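Side-chain contacts in PT26-6P (Thermococcus sp., PDB 2WB7), which is of unknown function but is encoded by a family of mobile extrachromosomal elements from Euryarchaea and combines three domains with novel folds: residues Tyr93-Asp96 and Arg100-Trp103; Pro131-Tyr136 and Ser159-Glu164. All coordinates share one frame; numbering follows the deposited sequence.

In the fold
Both contacts belong to the same immunoglobulin-like domain, their centres about 11 Å apart, and both reach the antiparallel sheet in which strands 85-96 and 163-178 are neighbours. Interaction 1 closes the end of a beta hairpin with backbone and carboxylate hydrogen bonds; Asp96, Val94 and Ile95 are buried, whereas Arg100 and Thr101 lie at the surface. Interaction 2 has no hydrogen bond between its segments: the buried Pro131 packs on Thr161 and Phe163 where two connecting segments meet, with Pro133 on the exposed side. They join through a probable hydrogen bond from Ile95 N to Glu164 O (2.7 Å), through Val94 CG1, 3.7 Å from Phe163 CD1, and through Tyr102 OH on the Pro131 ring.

Interaction 1: residues Tyr93-Asp96 and Arg100-Trp103; sequences YVID and RTYW
Asp96 and Tyr102 meet at the closed end of a beta hairpin, in which strand 85-96 turns back antiparallel to strand 101-102 within the immunoglobulin-like domain. The tight part is mostly polar. Val94 N gives a nearly straight bond to Tyr102 O (174° at the hydrogen), and Tyr102 N returns one to Val94 O. Toward the turn, Asp96 N donates to Arg100 O at 2.7 Å. CB of the buried Asp96 already points to 100-103, and CG, between the backbone N and carbonyl carbon (chi1 66°), brings the carboxylate to Arg100 N and Tyr102 OH. OD2 takes Arg100 N from above the carboxylate plane and also accepts from Asn98 N in the turn. The Tyr102 ring stands 78° to the carboxylate, and Tyr102 OH donates to Asp96 OD1 at 2.6 Å, on the anti side and somewhat out of the carboxylate plane. On the same face of the sheet as this ring, Val94 CG1 touches Tyr102 CD1 at 4.0 Å.

The solvent side is looser. The extended Arg100 side chain leads its guanidinium away from the hairpin, and the exposed Thr101 approaches the Tyr93 ring obliquely, its CG2 3.6 Å from Tyr93 CE2.

Interaction 2: residues Pro131-Tyr136 and Ser159-Glu164; sequences PDPLVY and STTHFE
Pro131 and Thr161 carry most of this contact, and they do so through apolar surface. The pyrrolidine ring of Pro131 lies obliquely against the Thr161 side chain, whose CB and CG2 rest on Pro131 CB and CG: Pro131 CB is 3.6 Å from Thr161 CB, and Pro131 CG is 3.6 Å from Thr161 CG2. The threonine methyl is swung anti to the backbone N, which lays CG2 against Pro131 CG while OG1 turns to Pro131 CB. A second apolar touch comes from further along, where Pro131 CD rests 3.9 Å from Phe163 CB. The aromatic ring itself is approached by this CD obliquely, and it also packs on Val94 of strand 85-96, on Ala130 and on Trp218.

These segments flank the two-helix excursion of the immunoglobulin-like domain. Residues 131-136 lead from strand 120-129 into helix 135-144, and residues 159-164 run from the end of helix 149-157 into strand 163-178, so Pro131 and Thr161 bring the exit and return of this connection together.

No hydrogen bond joins the segments; Thr161 OG1 only packs against Pro131 CB at 3.5 Å, with Pro133 CG more loosely placed, 4.4 Å from Thr161 OG1 on the exposed side. The charged and polar bonds of the neighbourhood instead run to other parts of the chain. Asp132, whose CB points away from residues 159-164, forms a salt bridge through OD2 with Lys129 and accepts Trp374 NE1 at OD1, tying the residue after Pro131 to strand 370-379. On the return segment, His162 stacks its ring with Trp218, and Glu164 OE1 is hydrogen-bonded to Thr214 OG1.

Interaction 1: residues Tyr93-Asp96 and Arg100-Trp103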
loop_
_atom_site.group_PDB
_atom_site.type_symbol
_atom_site.label_atom_id
_atom_site.label_comp_id
_atom_site.label_asym_id
_atom_site.label_seq_id
_atom_site.Cartn_x
_atom_site.Cartn_y
_atom_site.Cartn_z
ATOM N N TYR A 93 -9.960 -25.238 7.110
ATOM C CA TYR A 93 -8.578 -24.926 6.808
ATOM C C TYR A 93 -8.414 -24.499 5.356
ATOM O O TYR A 93 -9.331 -24.645 4.533
ATOM C CB TYR A 93 -7.672 -26.120 7.112
ATOM C CG TYR A 93 -8.090 -27.397 6.426
ATOM C CD1 TYR A 93 -8.760 -28.398 7.124
ATOM C CD2 TYR A 93 -7.822 -27.603 5.080
ATOM C CE1 TYR A 93 -9.148 -29.566 6.494
ATOM C CE2 TYR A 93 -8.202 -28.760 4.446
ATOM C CZ TYR A 93 -8.859 -29.740 5.152
ATOM O OH TYR A 93 -9.233 -30.897 4.504
ATOM N N VAL A 94 -7.236 -23.952 5.065
ATOM C CA VAL A 94 -6.879 -23.518 3.726
ATOM C C VAL A 94 -6.061 -24.625 3.096
ATOM O O VAL A 94 -5.243 -25.254 3.765
ATOM C CB VAL A 94 -6.050 -22.220 3.759
ATOM C CG1 VAL A 94 -5.286 -22.031 2.460
ATOM C CG2 VAL A 94 -6.944 -21.023 4.043
ATOM N N ILE A 95 -6.295 -24.888 1.821
ATOM C CA ILE A 95 -5.545 -25.932 1.151
ATOM C C ILE A 95 -4.939 -25.411 -0.145
ATOM O O ILE A 95 -5.615 -24.751 -0.935
ATOM C CB ILE A 95 -6.424 -27.196 0.903
ATOM C CG1 ILE A 95 -5.640 -28.258 0.132
ATOM C CG2 ILE A 95 -7.706 -26.835 0.166
ATOM C CD1 ILE A 95 -6.407 -29.532 -0.098
ATOM N N ASP A 96 -3.657 -25.680 -0.352
ATOM C CA ASP A 96 -3.004 -25.233 -1.582
ATOM C C ASP A 96 -3.089 -26.308 -2.653
ATOM O O ASP A 96 -3.595 -27.402 -2.411
ATOM C CB ASP A 96 -1.543 -24.839 -1.341
ATOM C CG ASP A 96 -0.678 -26.019 -0.940
ATOM O OD1 ASP A 96 0.391 -25.771 -0.342
ATOM O OD2 ASP A 96 -1.066 -27.186 -1.202
ATOM N N ARG A 100 -1.482 -29.206 0.557
ATOM C CA ARG A 100 -0.922 -28.745 1.807
ATOM C C ARG A 100 -1.943 -27.826 2.471
ATOM O O ARG A 100 -2.610 -27.028 1.792
ATOM C CB ARG A 100 0.404 -28.038 1.590
ATOM C CG ARG A 100 1.222 -28.007 2.837
ATOM C CD ARG A 100 2.623 -27.531 2.541
ATOM N NE ARG A 100 3.371 -27.271 3.772
ATOM C CZ ARG A 100 4.136 -26.197 3.961
ATOM N NH1 ARG A 100 4.242 -25.273 3.007
ATOM N NH2 ARG A 100 4.784 -26.037 5.108
ATOM N N THR A 101 -2.077 -27.952 3.789
ATOM C CA THR A 101 -3.141 -27.256 4.499
ATOM C C THR A 101 -2.599 -26.280 5.526
ATOM O O THR A 101 -1.632 -26.587 6.219
ATOM C CB THR A 101 -4.061 -28.245 5.235
ATOM O OG1 THR A 101 -3.307 -28.959 6.214
ATOM C CG2 THR A 101 -4.678 -29.229 4.265
ATOM N N TYR A 102 -3.241 -25.124 5.660
ATOM C CA TYR A 102 -2.784 -24.149 6.639
ATOM C C TYR A 102 -3.877 -23.638 7.566
ATOM O O TYR A 102 -5.034 -23.504 7.179
ATOM C CB TYR A 102 -2.165 -22.940 5.949
ATOM C CG TYR A 102 -1.342 -23.204 4.716
ATOM C CD1 TYR A 102 -1.880 -23.852 3.613
ATOM C CD2 TYR A 102 -0.033 -22.737 4.630
ATOM C CE1 TYR A 102 -1.129 -24.053 2.469
ATOM C CE2 TYR A 102 0.730 -22.931 3.492
ATOM C CZ TYR A 102 0.178 -23.587 2.412
ATOM O OH TYR A 102 0.929 -23.785 1.270
ATOM N N TRP A 103 -3.485 -23.339 8.795
ATOM C CA TRP A 103 -4.319 -22.550 9.696
ATOM C C TRP A 103 -5.568 -23.290 10.132
ATOM O O TRP A 103 -6.507 -22.687 10.654
ATOM C CB TRP A 103 -4.688 -21.220 9.038
ATOM C CG TRP A 103 -3.484 -20.503 8.570
ATOM C CD1 TRP A 103 -3.239 -20.022 7.318
ATOM C CD2 TRP A 103 -2.326 -20.220 9.348
ATOM N NE1 TRP A 103 -1.996 -19.445 7.274
ATOM C CE2 TRP A 103 -1.413 -19.551 8.510
ATOM C CE3 TRP A 103 -1.973 -20.464 10.679
ATOM C CZ2 TRP A 103 -0.163 -19.116 8.958
ATOM C CZ3 TRP A 103 -0.728 -20.032 11.128
ATOM C CH2 TRP A 103 0.161 -19.365 10.267
#

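Interaction 2: residues Pro131-Tyr136 and Ser159-Glu164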
loop_
_atom_site.group_PDB
_atom_site.type_symbol
_atom_site.label_atom_id
_atom_site.label_comp_id
_atom_site.label_asym_id
_atom_site.label_seq_id
_atom_site.Cartn_x
_atom_site.Cartn_y
_atom_site.Cartn_z
ATOM N N PRO A 131 -1.243 -19.047 1.311
ATOM C CA PRO A 131 0.203 -19.264 1.423
ATOM C C PRO A 131 0.996 -17.946 1.293
ATOM O O PRO A 131 0.646 -17.080 0.477
ATOM C CB PRO A 131 0.510 -20.202 0.242
ATOM C CG PRO A 131 -0.767 -20.899 -0.031
ATOM C CD PRO A 131 -1.832 -19.865 0.236
ATOM N N ASP A 132 2.053 -17.812 2.090
ATOM C CA ASP A 132 2.807 -16.572 2.175
ATOM C C ASP A 132 4.312 -16.831 2.177
ATOM O O ASP A 132 4.904 -17.051 3.231
ATOM C CB ASP A 132 2.412 -15.844 3.458
ATOM C CG ASP A 132 2.860 -14.398 3.485
ATOM O OD1 ASP A 132 3.735 -14.009 2.685
ATOM O OD2 ASP A 132 2.326 -13.648 4.312
ATOM N N PRO A 133 4.938 -16.766 0.996
ATOM C CA PRO A 133 6.353 -17.041 0.784
ATOM C C PRO A 133 7.307 -16.036 1.443
ATOM O O PRO A 133 8.368 -16.439 1.936
ATOM C CB PRO A 133 6.505 -16.968 -0.734
ATOM C CG PRO A 133 5.134 -16.866 -1.295
ATOM C CD PRO A 133 4.274 -16.303 -0.229
ATOM N N LEU A 134 6.935 -14.756 1.471
ATOM C CA LEU A 134 7.818 -13.702 1.980
ATOM C C LEU A 134 7.829 -13.485 3.513
ATOM O O LEU A 134 8.776 -12.895 4.056
ATOM C CB LEU A 134 7.499 -12.384 1.269
ATOM C CG LEU A 134 7.879 -12.389 -0.203
ATOM C CD1 LEU A 134 7.848 -10.982 -0.791
ATOM C CD2 LEU A 134 9.264 -13.014 -0.358
ATOM N N VAL A 135 6.794 -13.956 4.205
ATOM C CA VAL A 135 6.563 -13.551 5.598
ATOM C C VAL A 135 7.785 -13.651 6.520
ATOM O O VAL A 135 8.019 -12.753 7.332
ATOM C CB VAL A 135 5.349 -14.302 6.240
ATOM C CG1 VAL A 135 5.591 -15.787 6.244
ATOM C CG2 VAL A 135 5.098 -13.823 7.661
ATOM N N TYR A 136 8.559 -14.728 6.414
ATOM C CA TYR A 136 9.685 -14.916 7.336
ATOM C C TYR A 136 10.912 -14.117 6.930
ATOM O O TYR A 136 11.694 -13.682 7.776
ATOM C CB TYR A 136 10.053 -16.389 7.471
ATOM C CG TYR A 136 8.932 -17.233 8.017
ATOM C CD1 TYR A 136 8.200 -16.821 9.130
ATOM C CD2 TYR A 136 8.606 -18.447 7.429
ATOM C CE1 TYR A 136 7.160 -17.596 9.639
ATOM C CE2 TYR A 136 7.575 -19.232 7.931
ATOM C CZ TYR A 136 6.854 -18.799 9.034
ATOM O OH TYR A 136 5.818 -19.570 9.529
ATOM N N SER A 159 4.032 -12.999 -6.155
ATOM C CA SER A 159 2.592 -13.009 -6.375
ATOM C C SER A 159 1.875 -13.788 -5.302
ATOM O O SER A 159 2.469 -14.603 -4.598
ATOM C CB SER A 159 2.254 -13.637 -7.721
ATOM O OG SER A 159 2.759 -12.844 -8.769
ATOM N N THR A 160 0.576 -13.539 -5.207
ATOM C CA THR A 160 -0.290 -14.274 -4.303
ATOM C C THR A 160 -0.512 -15.701 -4.817
ATOM O O THR A 160 -0.658 -15.923 -6.017
ATOM C CB THR A 160 -1.628 -13.539 -4.104
ATOM O OG1 THR A 160 -2.197 -13.206 -5.379
ATOM C CG2 THR A 160 -1.402 -12.259 -3.315
ATOM N N THR A 161 -0.508 -16.658 -3.891
ATOM C CA THR A 161 -0.643 -18.077 -4.211
ATOM C C THR A 161 -2.103 -18.496 -4.385
ATOM O O THR A 161 -2.997 -17.918 -3.763
ATOM C CB THR A 161 -0.059 -18.943 -3.091
ATOM O OG1 THR A 161 1.273 -18.496 -2.754
ATOM C CG2 THR A 161 -0.050 -20.410 -3.514
ATOM N N HIS A 162 -2.337 -19.501 -5.229
ATOM C CA HIS A 162 -3.671 -20.096 -5.403
ATOM C C HIS A 162 -4.005 -21.016 -4.229
ATOM O O HIS A 162 -3.152 -21.777 -3.785
ATOM C CB HIS A 162 -3.734 -20.910 -6.701
ATOM C CG HIS A 162 -4.012 -20.090 -7.921
ATOM N ND1 HIS A 162 -3.917 -20.597 -9.199
ATOM C CD2 HIS A 162 -4.374 -18.792 -8.057
ATOM C CE1 HIS A 162 -4.227 -19.652 -10.070
ATOM N NE2 HIS A 162 -4.514 -18.547 -9.402
ATOM N N PHE A 163 -5.239 -20.957 -3.737
ATOM C CA PHE A 163 -5.652 -21.768 -2.587
ATOM C C PHE A 163 -7.176 -21.937 -2.574
ATOM O O PHE A 163 -7.886 -21.263 -3.325
ATOM C CB PHE A 163 -5.231 -21.090 -1.281
ATOM C CG PHE A 163 -6.052 -19.874 -0.955
ATOM C CD1 PHE A 163 -7.115 -19.951 -0.059
ATOM C CD2 PHE A 163 -5.786 -18.656 -1.572
ATOM C CE1 PHE A 163 -7.889 -18.831 0.225
ATOM C CE2 PHE A 163 -6.558 -17.541 -1.294
ATOM C CZ PHE A 163 -7.609 -17.629 -0.392
ATOM N N GLU A 164 -7.663 -22.835 -1.714
ATOM C CA GLU A 164 -9.089 -23.001 -1.479
ATOM C C GLU A 164 -9.342 -23.272 -0.007
ATOM O O GLU A 164 -8.460 -23.747 0.704
ATOM C CB GLU A 164 -9.657 -24.156 -2.313
ATOM C CG GLU A 164 -9.540 -23.984 -3.825
ATOM C CD GLU A 164 -10.553 -23.011 -4.385
ATOM O OE1 GLU A 164 -11.513 -22.687 -3.660
ATOM O OE2 GLU A 164 -10.397 -22.569 -5.546
#